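Local coordinates for protein thiamin pyrophosphokinase (Geobacillus thermodenitrificans, PDB 3K94) that catalyses the transfer of a pyrophosphate group from ATP to thiamin, yielding thiamin diphosphate, at residues G41-R46 against Q64-L69; G49-L54 against L69-A74; G139-M144 against F197-G202. All blocks are in the same frame, centred on the assembly; numbering follows the deposited sequence.

Interaction 1: G41-R46 against Q64-L69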
loop_
_atom_site.group_PDB
_atom_site.type_symbol
_atom_site.label_atom_id
_atom_site.label_comp_id
_atom_site.label_asym_id
_atom_site.label_seq_id
_atom_site.Cartn_x
_atom_site.Cartn_y
_atom_site.Cartn_z
ATOM N N GLY B 41 8.958 -7.936 -25.920
ATOM C CA GLY B 41 9.388 -9.040 -26.748
ATOM C C GLY B 41 9.568 -10.331 -25.970
ATOM O O GLY B 41 10.221 -11.263 -26.457
ATOM N N PHE B 42 8.993 -10.399 -24.770
ATOM C CA PHE B 42 9.037 -11.637 -23.992
ATOM C C PHE B 42 7.785 -12.473 -24.230
ATOM O O PHE B 42 6.680 -11.938 -24.353
ATOM C CB PHE B 42 9.177 -11.353 -22.491
ATOM C CG PHE B 42 10.352 -10.468 -22.130
ATOM C CD1 PHE B 42 11.412 -10.282 -23.013
ATOM C CD2 PHE B 42 10.397 -9.833 -20.900
ATOM C CE1 PHE B 42 12.489 -9.464 -22.664
ATOM C CE2 PHE B 42 11.475 -9.008 -20.546
ATOM C CZ PHE B 42 12.517 -8.835 -21.426
ATOM N N ARG B 43 7.956 -13.789 -24.276
ATOM C CA ARG B 43 6.809 -14.692 -24.352
ATOM C C ARG B 43 6.448 -15.229 -22.978
ATOM O O ARG B 43 7.258 -15.890 -22.334
ATOM C CB ARG B 43 7.078 -15.866 -25.285
ATOM C CG ARG B 43 5.811 -16.651 -25.614
ATOM C CD ARG B 43 6.136 -17.971 -26.290
ATOM N NE ARG B 43 4.951 -18.597 -26.865
ATOM C CZ ARG B 43 4.153 -19.422 -26.201
ATOM N NH1 ARG B 43 4.415 -19.718 -24.933
ATOM N NH2 ARG B 43 3.095 -19.949 -26.802
ATOM N N PRO B 44 5.225 -14.942 -22.523
ATOM C CA PRO B 44 4.781 -15.486 -21.244
ATOM C C PRO B 44 4.725 -16.998 -21.376
ATOM O O PRO B 44 4.232 -17.498 -22.382
ATOM C CB PRO B 44 3.356 -14.929 -21.095
ATOM C CG PRO B 44 3.202 -13.894 -22.149
ATOM C CD PRO B 44 4.139 -14.267 -23.245
ATOM N N VAL B 45 5.217 -17.724 -20.388
ATOM C CA VAL B 45 5.112 -19.168 -20.461
ATOM C C VAL B 45 3.668 -19.530 -20.160
ATOM O O VAL B 45 3.199 -20.638 -20.445
ATOM C CB VAL B 45 6.069 -19.841 -19.487
ATOM C CG1 VAL B 45 7.516 -19.471 -19.848
ATOM C CG2 VAL B 45 5.738 -19.423 -18.070
ATOM N N ARG B 46 2.954 -18.551 -19.625
ATOM C CA ARG B 46 1.593 -18.752 -19.167
ATOM C C ARG B 46 0.945 -17.389 -18.944
ATOM O O ARG B 46 1.632 -16.439 -18.600
ATOM C CB ARG B 46 1.628 -19.546 -17.865
ATOM C CG ARG B 46 0.298 -20.046 -17.407
ATOM C CD ARG B 46 0.490 -21.199 -16.445
ATOM N NE ARG B 46 0.890 -22.422 -17.134
ATOM C CZ ARG B 46 0.215 -23.567 -17.075
ATOM N NH1 ARG B 46 -0.896 -23.658 -16.350
ATOM N NH2 ARG B 46 0.657 -24.631 -17.734
ATOM N N GLN B 64 -1.973 -12.471 -32.563
ATOM C CA GLN B 64 -1.090 -12.413 -33.723
ATOM C C GLN B 64 0.333 -12.861 -33.353
ATOM O O GLN B 64 0.919 -13.748 -33.991
ATOM C CB GLN B 64 -1.092 -10.992 -34.288
ATOM C CG GLN B 64 0.201 -10.576 -34.937
ATOM C CD GLN B 64 0.431 -11.287 -36.229
ATOM O OE1 GLN B 64 1.566 -11.413 -36.690
ATOM N NE2 GLN B 64 -0.648 -11.776 -36.830
ATOM N N ALA B 65 0.875 -12.244 -32.305
ATOM C CA ALA B 65 2.201 -12.568 -31.797
ATOM C C ALA B 65 2.306 -13.998 -31.258
ATOM O O ALA B 65 3.246 -14.703 -31.586
ATOM C CB ALA B 65 2.626 -11.557 -30.720
ATOM N N PHE B 66 1.357 -14.416 -30.423
ATOM C CA PHE B 66 1.392 -15.756 -29.831
ATOM C C PHE B 66 0.063 -16.495 -30.020
ATOM O O PHE B 66 -0.737 -16.588 -29.084
ATOM C CB PHE B 66 1.695 -15.672 -28.332
ATOM C CG PHE B 66 2.827 -14.751 -27.992
ATOM C CD1 PHE B 66 4.117 -15.046 -28.385
ATOM C CD2 PHE B 66 2.603 -13.600 -27.258
ATOM C CE1 PHE B 66 5.164 -14.193 -28.063
ATOM C CE2 PHE B 66 3.641 -12.754 -26.941
ATOM C CZ PHE B 66 4.928 -13.059 -27.350
ATOM N N PRO B 67 -0.181 -17.014 -31.230
ATOM C CA PRO B 67 -1.447 -17.713 -31.494
ATOM C C PRO B 67 -1.655 -18.893 -30.558
ATOM O O PRO B 67 -2.789 -19.233 -30.242
ATOM C CB PRO B 67 -1.291 -18.202 -32.939
ATOM C CG PRO B 67 -0.310 -17.271 -33.550
ATOM C CD PRO B 67 0.648 -16.886 -32.439
ATOM N N ASP B 68 -0.565 -19.493 -30.103
ATOM C CA ASP B 68 -0.640 -20.681 -29.270
ATOM C C ASP B 68 -0.501 -20.388 -27.779
ATOM O O ASP B 68 -0.240 -21.297 -26.991
ATOM C CB ASP B 68 0.445 -21.681 -29.697
ATOM C CG ASP B 68 1.851 -21.084 -29.632
ATOM O OD1 ASP B 68 2.828 -21.867 -29.564
ATOM O OD2 ASP B 68 1.980 -19.834 -29.645
ATOM N N LEU B 69 -0.662 -19.131 -27.378
ATOM C CA LEU B 69 -0.443 -18.779 -25.976
ATOM C C LEU B 69 -1.333 -19.645 -25.080
ATOM O O LEU B 69 -2.486 -19.893 -25.403
ATOM C CB LEU B 69 -0.736 -17.301 -25.735
ATOM C CG LEU B 69 0.107 -16.549 -24.696
ATOM C CD1 LEU B 69 -0.634 -15.321 -24.228
ATOM C CD2 LEU B 69 0.465 -17.427 -23.515
#

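Interaction 2: G49-L54 against L69-A74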
loop_
_atom_site.group_PDB
_atom_site.type_symbol
_atom_site.label_atom_id
_atom_site.label_comp_id
_atom_site.label_asym_id
_atom_site.label_seq_id
_atom_site.Cartn_x
_atom_site.Cartn_y
_atom_site.Cartn_z
ATOM N N GLY B 49 -6.236 -14.712 -16.770
ATOM C CA GLY B 49 -7.186 -13.627 -16.922
ATOM C C GLY B 49 -8.085 -13.825 -18.128
ATOM O O GLY B 49 -7.916 -14.780 -18.901
ATOM N N ASP B 50 -9.051 -12.926 -18.274
ATOM C CA ASP B 50 -9.953 -12.912 -19.414
ATOM C C ASP B 50 -9.481 -11.873 -20.407
ATOM O O ASP B 50 -8.826 -10.898 -20.034
ATOM C CB ASP B 50 -11.375 -12.551 -18.976
ATOM C CG ASP B 50 -12.060 -13.672 -18.227
ATOM O OD1 ASP B 50 -11.672 -14.851 -18.403
ATOM O OD2 ASP B 50 -12.995 -13.369 -17.463
ATOM N N PHE B 51 -9.841 -12.065 -21.669
ATOM C CA PHE B 51 -9.501 -11.094 -22.702
ATOM C C PHE B 51 -10.344 -9.812 -22.642
ATOM O O PHE B 51 -10.023 -8.820 -23.304
ATOM C CB PHE B 51 -9.586 -11.732 -24.084
ATOM C CG PHE B 51 -8.658 -12.891 -24.270
ATOM C CD1 PHE B 51 -9.143 -14.192 -24.275
ATOM C CD2 PHE B 51 -7.296 -12.685 -24.434
ATOM C CE1 PHE B 51 -8.288 -15.269 -24.449
ATOM C CE2 PHE B 51 -6.436 -13.760 -24.607
ATOM C CZ PHE B 51 -6.934 -15.052 -24.612
ATOM N N ASP B 52 -11.412 -9.820 -21.851
ATOM C CA ASP B 52 -12.210 -8.612 -21.647
ATOM C C ASP B 52 -11.378 -7.524 -20.960
ATOM O O ASP B 52 -11.716 -6.334 -20.997
ATOM C CB ASP B 52 -13.437 -8.924 -20.793
ATOM C CG ASP B 52 -14.541 -9.592 -21.578
ATOM O OD1 ASP B 52 -14.340 -9.833 -22.790
ATOM O OD2 ASP B 52 -15.609 -9.864 -20.982
ATOM N N SER B 53 -10.291 -7.949 -20.325
ATOM C CA SER B 53 -9.424 -7.044 -19.579
ATOM C C SER B 53 -8.389 -6.347 -20.461
ATOM O O SER B 53 -7.590 -5.547 -19.969
ATOM C CB SER B 53 -8.721 -7.794 -18.444
ATOM O OG SER B 53 -9.665 -8.283 -17.508
ATOM N N LEU B 54 -8.399 -6.654 -21.756
ATOM C CA LEU B 54 -7.511 -5.979 -22.697
ATOM C C LEU B 54 -8.346 -5.246 -23.744
ATOM O O LEU B 54 -9.452 -5.667 -24.045
ATOM C CB LEU B 54 -6.591 -6.989 -23.388
ATOM C CG LEU B 54 -6.220 -8.291 -22.668
ATOM C CD1 LEU B 54 -5.346 -9.162 -23.567
ATOM C CD2 LEU B 54 -5.519 -8.031 -21.363
ATOM N N LEU B 69 -0.662 -19.131 -27.378
ATOM C CA LEU B 69 -0.443 -18.779 -25.976
ATOM C C LEU B 69 -1.333 -19.645 -25.080
ATOM O O LEU B 69 -2.486 -19.893 -25.403
ATOM C CB LEU B 69 -0.736 -17.301 -25.735
ATOM C CG LEU B 69 0.107 -16.549 -24.696
ATOM C CD1 LEU B 69 -0.634 -15.321 -24.228
ATOM C CD2 LEU B 69 0.465 -17.427 -23.515
ATOM N N ASP B 70 -0.790 -20.125 -23.968
ATOM C CA ASP B 70 -1.587 -20.849 -22.992
ATOM C C ASP B 70 -2.206 -19.853 -22.004
ATOM O O ASP B 70 -1.528 -19.364 -21.103
ATOM C CB ASP B 70 -0.725 -21.874 -22.246
ATOM C CG ASP B 70 -1.539 -22.747 -21.301
ATOM O OD1 ASP B 70 -2.750 -22.908 -21.551
ATOM O OD2 ASP B 70 -0.976 -23.271 -20.313
ATOM N N VAL B 71 -3.487 -19.542 -22.187
ATOM C CA VAL B 71 -4.172 -18.612 -21.300
ATOM C C VAL B 71 -5.110 -19.359 -20.365
ATOM O O VAL B 71 -5.823 -20.272 -20.785
ATOM C CB VAL B 71 -4.987 -17.569 -22.079
ATOM C CG1 VAL B 71 -5.650 -16.613 -21.115
ATOM C CG2 VAL B 71 -4.092 -16.807 -23.033
ATOM N N TRP B 72 -5.097 -18.980 -19.095
ATOM C CA TRP B 72 -6.007 -19.565 -18.116
ATOM C C TRP B 72 -7.049 -18.544 -17.689
ATOM O O TRP B 72 -6.714 -17.430 -17.285
ATOM C CB TRP B 72 -5.236 -20.130 -16.924
ATOM C CG TRP B 72 -4.425 -21.306 -17.332
ATOM C CD1 TRP B 72 -3.221 -21.291 -17.979
ATOM C CD2 TRP B 72 -4.779 -22.683 -17.173
ATOM N NE1 TRP B 72 -2.795 -22.575 -18.214
ATOM C CE2 TRP B 72 -3.734 -23.449 -17.732
ATOM C CE3 TRP B 72 -5.876 -23.344 -16.610
ATOM C CZ2 TRP B 72 -3.751 -24.843 -17.737
ATOM C CZ3 TRP B 72 -5.891 -24.725 -16.614
ATOM C CH2 TRP B 72 -4.835 -25.461 -17.175
ATOM N N PRO B 73 -8.324 -18.919 -17.806
ATOM C CA PRO B 73 -9.422 -17.965 -17.646
ATOM C C PRO B 73 -9.571 -17.516 -16.203
ATOM O O PRO B 73 -9.153 -18.231 -15.294
ATOM C CB PRO B 73 -10.645 -18.776 -18.084
ATOM C CG PRO B 73 -10.278 -20.181 -17.775
ATOM C CD PRO B 73 -8.810 -20.283 -18.072
ATOM N N ALA B 74 -10.145 -16.333 -16.006
ATOM C CA ALA B 74 -10.445 -15.849 -14.675
ATOM C C ALA B 74 -11.371 -16.828 -13.969
ATOM O O ALA B 74 -12.216 -17.469 -14.598
ATOM C CB ALA B 74 -11.073 -14.464 -14.739
#

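Interaction 3: G139-M144 against F197-G202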
loop_
_atom_site.group_PDB
_atom_site.type_symbol
_atom_site.label_atom_id
_atom_site.label_comp_id
_atom_site.label_asym_id
_atom_site.label_seq_id
_atom_site.Cartn_x
_atom_site.Cartn_y
_atom_site.Cartn_z
ATOM N N GLY B 139 13.331 -16.664 11.428
ATOM C CA GLY B 139 14.547 -17.155 10.806
ATOM C C GLY B 139 15.558 -16.029 10.743
ATOM O O GLY B 139 15.351 -14.976 11.350
ATOM N N THR B 140 16.655 -16.258 10.034
ATOM C CA THR B 140 17.662 -15.237 9.795
ATOM C C THR B 140 17.709 -14.995 8.303
ATOM O O THR B 140 17.708 -15.942 7.513
ATOM C CB THR B 140 19.067 -15.691 10.261
ATOM O OG1 THR B 140 19.059 -15.948 11.670
ATOM C CG2 THR B 140 20.091 -14.625 9.967
ATOM N N TYR B 141 17.758 -13.732 7.909
ATOM C CA TYR B 141 17.676 -13.393 6.497
ATOM C C TYR B 141 18.766 -12.420 6.152
ATOM O O TYR B 141 19.148 -11.602 6.982
ATOM C CB TYR B 141 16.309 -12.775 6.187
ATOM C CG TYR B 141 15.161 -13.707 6.492
ATOM C CD1 TYR B 141 14.759 -14.667 5.561
ATOM C CD2 TYR B 141 14.494 -13.648 7.714
ATOM C CE1 TYR B 141 13.721 -15.535 5.837
ATOM C CE2 TYR B 141 13.450 -14.511 8.001
ATOM C CZ TYR B 141 13.074 -15.456 7.058
ATOM O OH TYR B 141 12.039 -16.320 7.326
ATOM N N THR B 142 19.264 -12.489 4.926
ATOM C CA THR B 142 20.275 -11.540 4.485
ATOM C C THR B 142 19.639 -10.335 3.827
ATOM O O THR B 142 18.503 -10.390 3.348
ATOM C CB THR B 142 21.267 -12.160 3.465
ATOM O OG1 THR B 142 20.550 -12.559 2.291
ATOM C CG2 THR B 142 21.975 -13.361 4.063
ATOM N N VAL B 143 20.395 -9.246 3.806
ATOM C CA VAL B 143 20.029 -8.057 3.077
ATOM C C VAL B 143 21.330 -7.630 2.411
ATOM O O VAL B 143 22.342 -7.472 3.084
ATOM C CB VAL B 143 19.533 -6.959 4.058
ATOM C CG1 VAL B 143 19.281 -5.658 3.336
ATOM C CG2 VAL B 143 18.285 -7.421 4.781
HETATM N N MSE B 144 21.323 -7.459 1.095
HETATM C CA MSE B 144 22.549 -7.123 0.384
HETATM C C MSE B 144 22.470 -5.708 -0.143
HETATM O O MSE B 144 21.408 -5.262 -0.557
HETATM C CB MSE B 144 22.794 -8.093 -0.783
HETATM C CG MSE B 144 22.643 -9.570 -0.419
HETATM SE SE MSE B 144 23.891 -10.196 0.968
HETATM C CE MSE B 144 25.556 -9.747 0.074
ATOM N N PHE B 197 18.738 -9.561 9.164
ATOM C CA PHE B 197 17.712 -9.382 10.181
ATOM C C PHE B 197 17.261 -10.751 10.626
ATOM O O PHE B 197 17.267 -11.682 9.835
ATOM C CB PHE B 197 16.529 -8.496 9.721
ATOM C CG PHE B 197 15.735 -9.034 8.544
ATOM C CD1 PHE B 197 16.185 -8.854 7.243
ATOM C CD2 PHE B 197 14.503 -9.652 8.740
ATOM C CE1 PHE B 197 15.446 -9.321 6.148
ATOM C CE2 PHE B 197 13.737 -10.127 7.652
ATOM C CZ PHE B 197 14.218 -9.960 6.352
ATOM N N SER B 198 16.898 -10.888 11.894
ATOM C CA SER B 198 16.417 -12.169 12.383
ATOM C C SER B 198 15.429 -11.950 13.502
ATOM O O SER B 198 15.447 -10.917 14.167
ATOM C CB SER B 198 17.581 -13.051 12.866
ATOM O OG SER B 198 18.182 -12.530 14.047
ATOM N N PHE B 199 14.566 -12.930 13.714
ATOM C CA PHE B 199 13.601 -12.874 14.794
ATOM C C PHE B 199 13.167 -14.292 15.080
ATOM O O PHE B 199 13.245 -15.145 14.202
ATOM C CB PHE B 199 12.406 -11.961 14.454
ATOM C CG PHE B 199 11.692 -12.312 13.162
ATOM C CD1 PHE B 199 12.217 -11.923 11.935
ATOM C CD2 PHE B 199 10.484 -13.002 13.181
ATOM C CE1 PHE B 199 11.564 -12.235 10.742
ATOM C CE2 PHE B 199 9.810 -13.311 11.988
ATOM C CZ PHE B 199 10.352 -12.931 10.765
ATOM N N SER B 200 12.714 -14.545 16.304
ATOM C CA SER B 200 12.426 -15.915 16.725
ATOM C C SER B 200 10.937 -16.225 16.734
ATOM O O SER B 200 10.542 -17.385 16.717
ATOM C CB SER B 200 13.001 -16.171 18.122
ATOM O OG SER B 200 12.265 -15.445 19.087
ATOM N N GLU B 201 10.111 -15.187 16.782
ATOM C CA GLU B 201 8.664 -15.372 16.805
ATOM C C GLU B 201 7.945 -14.324 15.977
ATOM O O GLU B 201 8.393 -13.180 15.891
ATOM C CB GLU B 201 8.126 -15.298 18.230
ATOM C CG GLU B 201 8.518 -16.453 19.109
ATOM C CD GLU B 201 7.826 -16.392 20.451
ATOM O OE1 GLU B 201 6.900 -15.562 20.598
ATOM O OE2 GLU B 201 8.207 -17.169 21.354
ATOM N N GLY B 202 6.818 -14.721 15.393
ATOM C CA GLY B 202 5.929 -13.785 14.731
ATOM C C GLY B 202 6.097 -13.692 13.225
ATOM O O GLY B 202 6.699 -14.566 12.598
#

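Interaction 1: G41-R46 against Q64-L69
The ring of F66 is enclosed on both faces: R43 CG and P44 CD lie over one, while the methyl of the preceding A65 sits above the centre of the other. This small sandwich joins two successive helix-to-strand connections of the parallel alpha/beta catalytic domain. The 41-46 loop leaves helix 33-40 through a Schellman motif at G41 and leads into strand 46-48; a type I beta turn from F66 to L69 links helix 56-65 to strand 71-72. R43 supplies a CH-pi contact, its CG 3.9 Å from the F66 ring centroid. With CG anti to the backbone N (chi1 -168°) and the chain extended as far as NE, the arginine runs past the phenyl ring in the opposite sense, carrying its guanidinium beyond the aromatic to the turn. The guanidinium stands steeply to the ring plane, at 77°, so no flat stack forms and the methylenes do the packing. D68 OD2 lies at the guanidinium edge, where R43 NH2 donates to it over 3.1 Å in a fairly straight salt bridge. The bond lies in the guanidinium plane but meets the carboxylate from above, 65° out of its plane, with one NH2 group as the donor; it is one hydrogen bond, not the two-pronged, coplanar pairing often seen between these groups. D68 CG, wedged between its own backbone N and carbonyl carbon, brings the carboxylate to that place. On the inner side, P44 CD rests 4.0 Å from F66 CE2, and both P44 and F66 also touch helix 33-40, at L37 and L38 respectively. L69 closes the turn by donating its N to F66 O, and its CD2 methyl comes to 3.9 Å from P44 O.

Interaction 2: G49-L54 against L69-A74
F51 reaches across to V71 with the far end of its ring, CZ resting 3.7 Å from V71 CG2 and 4.0 Å from V71 CG1, so that the end of the phenyl lies against the fork of the valine. F51 and V71 point at each other from facing segments, and V71 CG1 also packs against G49 O at 3.7 Å. Beside this apolar patch the backbones are tied together. G49 N donates to W72 O over 2.8 Å, almost in line with the carbonyl bond, adding a further rung to the parallel pairing in which A47 bonds to both D70 and W72. G49 makes the turn out of that pairing with a positive phi of 134°, its lack of CB sparing the carbonyl oxygen before it. Next in line, D50 holds the chain after P73: A74 N donates to D50 OD1 over 3.2 Å, arriving 56° out of the carboxylate plane, while A74 CB lies 3.5 Å from D50 OD2. One acidic side chain thus meets both the amide and the methyl of A74. Residues 49-53, G-D-F-D-S in sequence, lie at the C-terminal end of a parallel strand, where loops of such alpha/beta folds commonly build their active sites. Within the fold, the contact joins the exit of strand 46-48 to edge strand 71-72, with a 3-10 segment at 51-53 leading toward helix 56-65; F51 also packs on V59 and L62 of that helix, which connects the two strands in a beta-alpha-beta crossover.

Interaction 3: G139-M144 against F197-G202
Y141 lays its CB over the face of the F197 ring, 3.8 Å from the centroid and displaced toward the rim, in a CH-pi contact. The two rings are tilted by only 26° yet laterally offset, with little ring-on-ring stacking: it is the root of the tyrosine, more than its ring, that rests on the phenylalanine. V143 completes the first shell from another direction, its CG2 meeting the edge of the same ring in plane, 3.5 Å from F197 CD1. Farther along, Y141 CE2 approaches F199 CE1 at 4.0 Å. F197 can be gripped this way because its CG is folded between backbone N and carbonyl carbon (chi1 62°), which turns the ring back toward the opposing strand. Beneath the side chains, the backbones of the same residues form an antiparallel ladder that sets their register. G139 pairs with F199 and Y141 with F197, each through two backbone hydrogen bonds; the shortest is Y141 N to F197 O at 2.9 Å. Between them T140 and S198 form a non-hydrogen-bonded pair on the other face, where T140 OG1 lies 3.5 Å from S198 CB. CA-H...O contacts, such as S198 CA to G139 O at 3.2 Å, fill in the ladder. The tyrosine hydroxyl is held by L137 O, just before the strand, and H136 meets F197 edge-to-face. This is the beta-rich vitamin B1 binding domain: strand 139-144 lies at one side of a three-stranded antiparallel sheet, 194-199 runs through its middle, and 165-167 forms the other margin, with backbone hydrogen bonding between S198 and T165. F197 and V143 pack on M206 of strand 204-209, so the small sheet is pressed against the large mixed one.

Interactions 1 and 2 are neighbours in the catalytic domain, their centres about 12 Å apart, and they interlock along the chain: 41-46 and 49-54 come first, then 64-69 and 69-74, which share L69. Interaction 1 lies where strands 46-48 and 71-72 begin, interaction 2 where they end, at the margin of the mixed sheet, and helix 56-65 links their segments. R46 of interaction 1 also forms a long, weak ion pair with D70 of interaction 2. Interaction 3 opens only after both have closed, in the vitamin B1 binding domain across the chain's centre, with its centre 38 to 39 Å from theirs. Strands of the large sheet belong to both regions, so the three contacts sit in different parts of one continuous sheet-based fold.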